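Transcriptional regulator WhiB1 (Mycobacterium tuberculosis H37Rv, PDB 6ONO) represses transcription in vitro, binding promoter DNA when its [4Fe-4S] cluster is lost or nitrosylated, and is probably redox-responsive. Local coordinates at residues A28-A31 with D32-V36; G61-S64 with E65-R69. All blocks are in the same frame, centred on the assembly; numbering follows the deposited sequence.

Contact 1: A28-A31 with D32-V36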
loop_
_atom_site.group_PDB
_atom_site.type_symbol
_atom_site.label_atom_id
_atom_site.label_comp_id
_atom_site.label_asym_id
_atom_site.label_seq_id
_atom_site.Cartn_x
_atom_site.Cartn_y
_atom_site.Cartn_z
ATOM N N ALA A 28 1.127 -0.768 -18.460
ATOM C CA ALA A 28 0.438 -2.045 -18.607
ATOM C C ALA A 28 -0.100 -2.551 -17.283
ATOM O O ALA A 28 -1.242 -3.021 -17.212
ATOM C CB ALA A 28 1.370 -3.088 -19.226
ATOM N N GLN A 29 0.697 -2.467 -16.214
ATOM C CA GLN A 29 0.209 -2.992 -14.945
ATOM C C GLN A 29 -0.905 -2.117 -14.377
ATOM O O GLN A 29 -1.862 -2.633 -13.784
ATOM C CB GLN A 29 1.348 -3.149 -13.935
ATOM C CG GLN A 29 0.869 -3.878 -12.685
ATOM C CD GLN A 29 1.992 -4.228 -11.730
ATOM O OE1 GLN A 29 3.164 -4.259 -12.113
ATOM N NE2 GLN A 29 1.639 -4.480 -10.469
ATOM N N ILE A 30 -0.787 -0.793 -14.505
ATOM C CA ILE A 30 -1.872 0.078 -14.063
ATOM C C ILE A 30 -3.148 -0.272 -14.813
ATOM O O ILE A 30 -4.232 -0.333 -14.223
ATOM C CB ILE A 30 -1.485 1.556 -14.271
ATOM C CG1 ILE A 30 -0.392 1.973 -13.283
ATOM C CG2 ILE A 30 -2.706 2.468 -14.197
ATOM C CD1 ILE A 30 0.160 3.329 -13.539
ATOM N N ALA A 31 -3.036 -0.513 -16.127
ATOM C CA ALA A 31 -4.205 -0.901 -16.911
ATOM C C ALA A 31 -4.788 -2.225 -16.427
ATOM O O ALA A 31 -6.013 -2.364 -16.313
ATOM C CB ALA A 31 -3.835 -0.974 -18.397
ATOM N N ASP A 32 -3.925 -3.212 -16.143
ATOM C CA ASP A 32 -4.400 -4.509 -15.661
ATOM C C ASP A 32 -5.157 -4.375 -14.334
ATOM O O ASP A 32 -6.185 -5.036 -14.131
ATOM C CB ASP A 32 -3.220 -5.477 -15.507
ATOM C CG ASP A 32 -2.627 -5.917 -16.843
ATOM O OD1 ASP A 32 -3.303 -5.813 -17.880
ATOM O OD2 ASP A 32 -1.484 -6.415 -16.847
ATOM N N ALA A 33 -4.657 -3.537 -13.413
ATOM C CA ALA A 33 -5.395 -3.273 -12.175
ATOM C C ALA A 33 -6.728 -2.558 -12.441
ATOM O O ALA A 33 -7.777 -2.903 -11.860
ATOM C CB ALA A 33 -4.532 -2.454 -11.218
ATOM N N LYS A 34 -6.700 -1.527 -13.290
ATOM C CA LYS A 34 -7.919 -0.797 -13.609
ATOM C C LYS A 34 -8.971 -1.706 -14.233
ATOM O O LYS A 34 -10.165 -1.480 -14.036
ATOM C CB LYS A 34 -7.612 0.359 -14.553
ATOM C CG LYS A 34 -6.936 1.547 -13.917
ATOM C CD LYS A 34 -6.712 2.638 -14.968
ATOM C CE LYS A 34 -6.160 3.890 -14.328
ATOM N NZ LYS A 34 -6.094 5.019 -15.280
ATOM N N LEU A 35 -8.552 -2.709 -15.008
ATOM C CA LEU A 35 -9.514 -3.657 -15.566
ATOM C C LEU A 35 -10.278 -4.385 -14.471
ATOM O O LEU A 35 -11.466 -4.690 -14.635
ATOM C CB LEU A 35 -8.812 -4.667 -16.468
ATOM C CG LEU A 35 -8.409 -4.132 -17.840
ATOM C CD1 LEU A 35 -7.727 -5.222 -18.641
ATOM C CD2 LEU A 35 -9.609 -3.601 -18.571
ATOM N N VAL A 36 -9.612 -4.698 -13.359
ATOM C CA VAL A 36 -10.307 -5.287 -12.218
ATOM C C VAL A 36 -11.297 -4.289 -11.642
ATOM O O VAL A 36 -12.474 -4.606 -11.418
ATOM C CB VAL A 36 -9.303 -5.759 -11.149
ATOM C CG1 VAL A 36 -10.044 -6.383 -9.965
ATOM C CG2 VAL A 36 -8.291 -6.737 -11.743
#
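The first torsions of Ile30 and Lys34, their i to i+4 spacing and the extended lysine chain lay the two side chains alongside each other. In Ile30 the CG2 methyl is anti to the backbone N, and CG1 lies beside the backbone N (chi1 -70°). Lys34 has CG anti to its carbonyl carbon, and the chain beyond CG is fully extended. The two run in the same direction, one helical turn apart. The touching atoms are Ile30 CG2 and Lys34 CE, 3.7 Å apart. Lys34 CD lies a little further from the same methyl. Near its root the lysine chain also passes the backbone, with Lys34 CG 3.3 Å from Ile30 O. The contact is therefore aliphatic along the stem. The charged end goes beyond it, where Lys34 NZ forms a salt bridge with Glu67.

The backbone beneath is regular helix. Lys34 N donates to Ile30 O at 2.9 Å with an N-H...O angle of 165°. Ala33 N donates to Gln29 O at 3.0 Å. Asp32 N and Leu35 N make the same kind of bond, to Ala28 O and Ala31 O. Asp32 folds its carboxylate back over the preceding turn, which brings Asp32 CG to 3.2 Å from Ala28 O. The carboxylate oxygens and Ala28 O are all acceptors, so the carboxylate makes no hydrogen bond to that carbonyl.

Part of the helix meets loops of the same chain. Gln29 and Ile30 pack on Pro19, and Gln29 NE2 makes a weak hydrogen bond to Leu16 O. Ala33 is buried, and Val36 touches both Val8 and the iron-sulfur cluster. The four i to i+4 bonds are those of an alpha-helix. In WhiB1 this helix, 27-38, leads to the cluster pocket, where Val36 and Cys37 are lining residues.

Contact 2: G61-S64 with E65-R69. With SF4 (iron/sulfur cluster), chain E.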
loop_
_atom_site.group_PDB
_atom_site.type_symbol
_atom_site.label_atom_id
_atom_site.label_comp_id
_atom_site.label_asym_id
_atom_site.label_seq_id
_atom_site.Cartn_x
_atom_site.Cartn_y
_atom_site.Cartn_z
ATOM N N GLY A 61 -10.109 2.285 -6.655
ATOM C CA GLY A 61 -11.309 2.819 -7.274
ATOM C C GLY A 61 -11.167 3.161 -8.744
ATOM O O GLY A 61 -11.789 4.109 -9.229
ATOM N N GLY A 62 -10.351 2.398 -9.463
ATOM C CA GLY A 62 -10.131 2.649 -10.875
ATOM C C GLY A 62 -9.225 3.815 -11.201
ATOM O O GLY A 62 -9.183 4.220 -12.366
HETATM N N MSE A 63 -8.519 4.379 -10.215
HETATM C CA MSE A 63 -7.558 5.469 -10.446
HETATM C C MSE A 63 -6.152 5.087 -9.952
HETATM O O MSE A 63 -6.012 4.474 -8.890
HETATM C CB MSE A 63 -7.984 6.764 -9.729
HETATM C CG MSE A 63 -9.363 7.304 -10.064
HETATM SE SE MSE A 63 -9.413 9.222 -9.674
HETATM C CE MSE A 63 -8.450 9.875 -11.215
ATOM N N SER A 64 -5.124 5.488 -10.699
ATOM C CA SER A 64 -3.749 5.279 -10.281
ATOM C C SER A 64 -3.363 6.311 -9.231
ATOM O O SER A 64 -4.070 7.297 -8.999
ATOM C CB SER A 64 -2.789 5.374 -11.470
ATOM O OG SER A 64 -2.640 6.716 -11.878
ATOM N N GLU A 65 -2.224 6.079 -8.584
ATOM C CA GLU A 65 -1.830 6.990 -7.520
ATOM C C GLU A 65 -1.504 8.374 -8.073
ATOM O O GLU A 65 -1.849 9.384 -7.451
ATOM C CB GLU A 65 -0.647 6.428 -6.728
ATOM C CG GLU A 65 0.703 6.613 -7.361
ATOM C CD GLU A 65 1.824 6.101 -6.497
ATOM O OE1 GLU A 65 1.960 4.866 -6.387
ATOM O OE2 GLU A 65 2.562 6.937 -5.926
ATOM N N ASP A 66 -0.879 8.455 -9.256
ATOM C CA ASP A 66 -0.602 9.775 -9.827
ATOM C C ASP A 66 -1.893 10.516 -10.168
ATOM O O ASP A 66 -1.987 11.735 -9.982
ATOM C CB ASP A 66 0.298 9.659 -11.060
ATOM C CG ASP A 66 1.749 9.337 -10.701
ATOM O OD1 ASP A 66 2.167 9.646 -9.566
ATOM O OD2 ASP A 66 2.480 8.803 -11.562
ATOM N N GLU A 67 -2.907 9.796 -10.646
ATOM C CA GLU A 67 -4.184 10.427 -10.955
ATOM C C GLU A 67 -4.858 10.966 -9.694
ATOM O O GLU A 67 -5.338 12.113 -9.662
ATOM C CB GLU A 67 -5.089 9.416 -11.674
ATOM C CG GLU A 67 -4.656 9.119 -13.107
ATOM C CD GLU A 67 -5.376 7.928 -13.741
ATOM O OE1 GLU A 67 -5.916 7.057 -13.027
ATOM O OE2 GLU A 67 -5.418 7.866 -14.985
ATOM N N ARG A 68 -4.900 10.157 -8.628
ATOM C CA ARG A 68 -5.498 10.652 -7.393
ATOM C C ARG A 68 -4.700 11.823 -6.843
ATOM O O ARG A 68 -5.271 12.783 -6.317
ATOM C CB ARG A 68 -5.596 9.521 -6.356
ATOM C CG ARG A 68 -6.469 8.348 -6.828
ATOM C CD ARG A 68 -6.913 7.467 -5.667
ATOM N NE ARG A 68 -5.776 7.083 -4.831
ATOM C CZ ARG A 68 -4.901 6.132 -5.138
ATOM N NH1 ARG A 68 -5.032 5.467 -6.268
ATOM N NH2 ARG A 68 -3.887 5.860 -4.307
ATOM N N ARG A 69 -3.371 11.763 -6.955
ATOM C CA ARG A 69 -2.536 12.847 -6.443
ATOM C C ARG A 69 -2.791 14.144 -7.192
ATOM O O ARG A 69 -2.876 15.222 -6.587
ATOM C CB ARG A 69 -1.065 12.457 -6.544
ATOM C CG ARG A 69 -0.128 13.525 -6.058
ATOM C CD ARG A 69 1.284 12.989 -5.921
ATOM N NE ARG A 69 1.357 11.826 -5.037
ATOM C CZ ARG A 69 1.650 10.596 -5.446
ATOM N NH1 ARG A 69 1.900 10.368 -6.729
ATOM N NH2 ARG A 69 1.703 9.598 -4.575
HETATM FE FE1 SF4 E . -10.529 -3.412 -5.416
HETATM FE FE2 SF4 E . -10.550 -1.726 -7.550
HETATM FE FE3 SF4 E . -11.346 -0.821 -5.086
HETATM FE FE4 SF4 E . -12.903 -2.598 -6.439
HETATM S S1 SF4 E . -12.393 -0.490 -7.086
HETATM S S2 SF4 E . -12.348 -2.677 -4.247
HETATM S S3 SF4 E . -11.315 -3.847 -7.502
HETATM S S4 SF4 E . -9.255 -1.545 -5.656
HETATM O O HOH W 1 0.600 6.350 -10.680
#
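The backbone runs from two glycines with positive phi, Gly61 (54°) and Gly62 (76°), through extended Met63 and Ser64 into the helix that starts at Glu65. Ser64 and Glu67 then bind each other in both directions. Ser64 N donates to Glu67 OE1 at 2.9 Å, and the bond is nearly straight. It reaches the oxygen on the anti side, out of the carboxylate plane. Glu67 OE2 takes the salt bridge from Lys34 of helix 27-38. In return Glu67 N makes a weak, longer bond of 3.3 Å to Ser64 OG. Ser64 OG sits between its backbone N and carbonyl carbon (chi1 74°), which turns it toward the first turn of the helix. A water accepts from Asp66 N at 2.9 Å and has a weak link to Ser64 OG. The first regular helical bond follows, from Arg68 N to Ser64 O.

Residue 63, a selenomethionine, lies obliquely across Glu67 and Arg68. Its bent chain puts Met63 CE 3.4 Å from Glu67 CB, while Met63 CB lies 3.6 Å from Arg68 CG. Bent at chi3, Arg68 turns back toward the loop, with Met63 O at its guanidinium edge, 3.0 Å from Arg68 NH1. The guanidinium is held by loop carbonyls: Arg68 NH2 hydrogen-bonds to Gln55 O and Arg68 NH1 to Gly58 O. Both Met63 and Arg68 also pack on Leu47 of helix 43-53.

Within the helix, Arg69 makes salt bridges to two acids, NH2 to Glu65 OE2 and NH1 to Asp66 OD1, both near the guanidinium plane. At the other end, Gly61 CA is 3.5 Å from S1 of the iron-sulfur cluster. Ser64 and Glu67 form a capping box, which here starts helix 65-71 directly after the G(V/I)WGG turn of the WhiB family, bordering the cluster pocket.

Overall arrangement
Contact 1 lies at the surface, inside helix 27-38. Contact 2 is partly buried and joins a loop to the start of helix 65-71. Their centres are 12 Å apart, and they touch through Lys34 NZ and Glu67 OE2, a salt bridge of 2.9 Å. Ile30 CG2 also packs near Ser64 CB. Contact 1 relies on repeated backbone bonds and one aliphatic side-chain pair. Contact 2 has more polar side-chain chemistry, with a cap, a salt-bridge network and a buried arginine. One end of each reaches the iron-sulfur cluster pocket: Val36 in contact 1, Gly61 in contact 2.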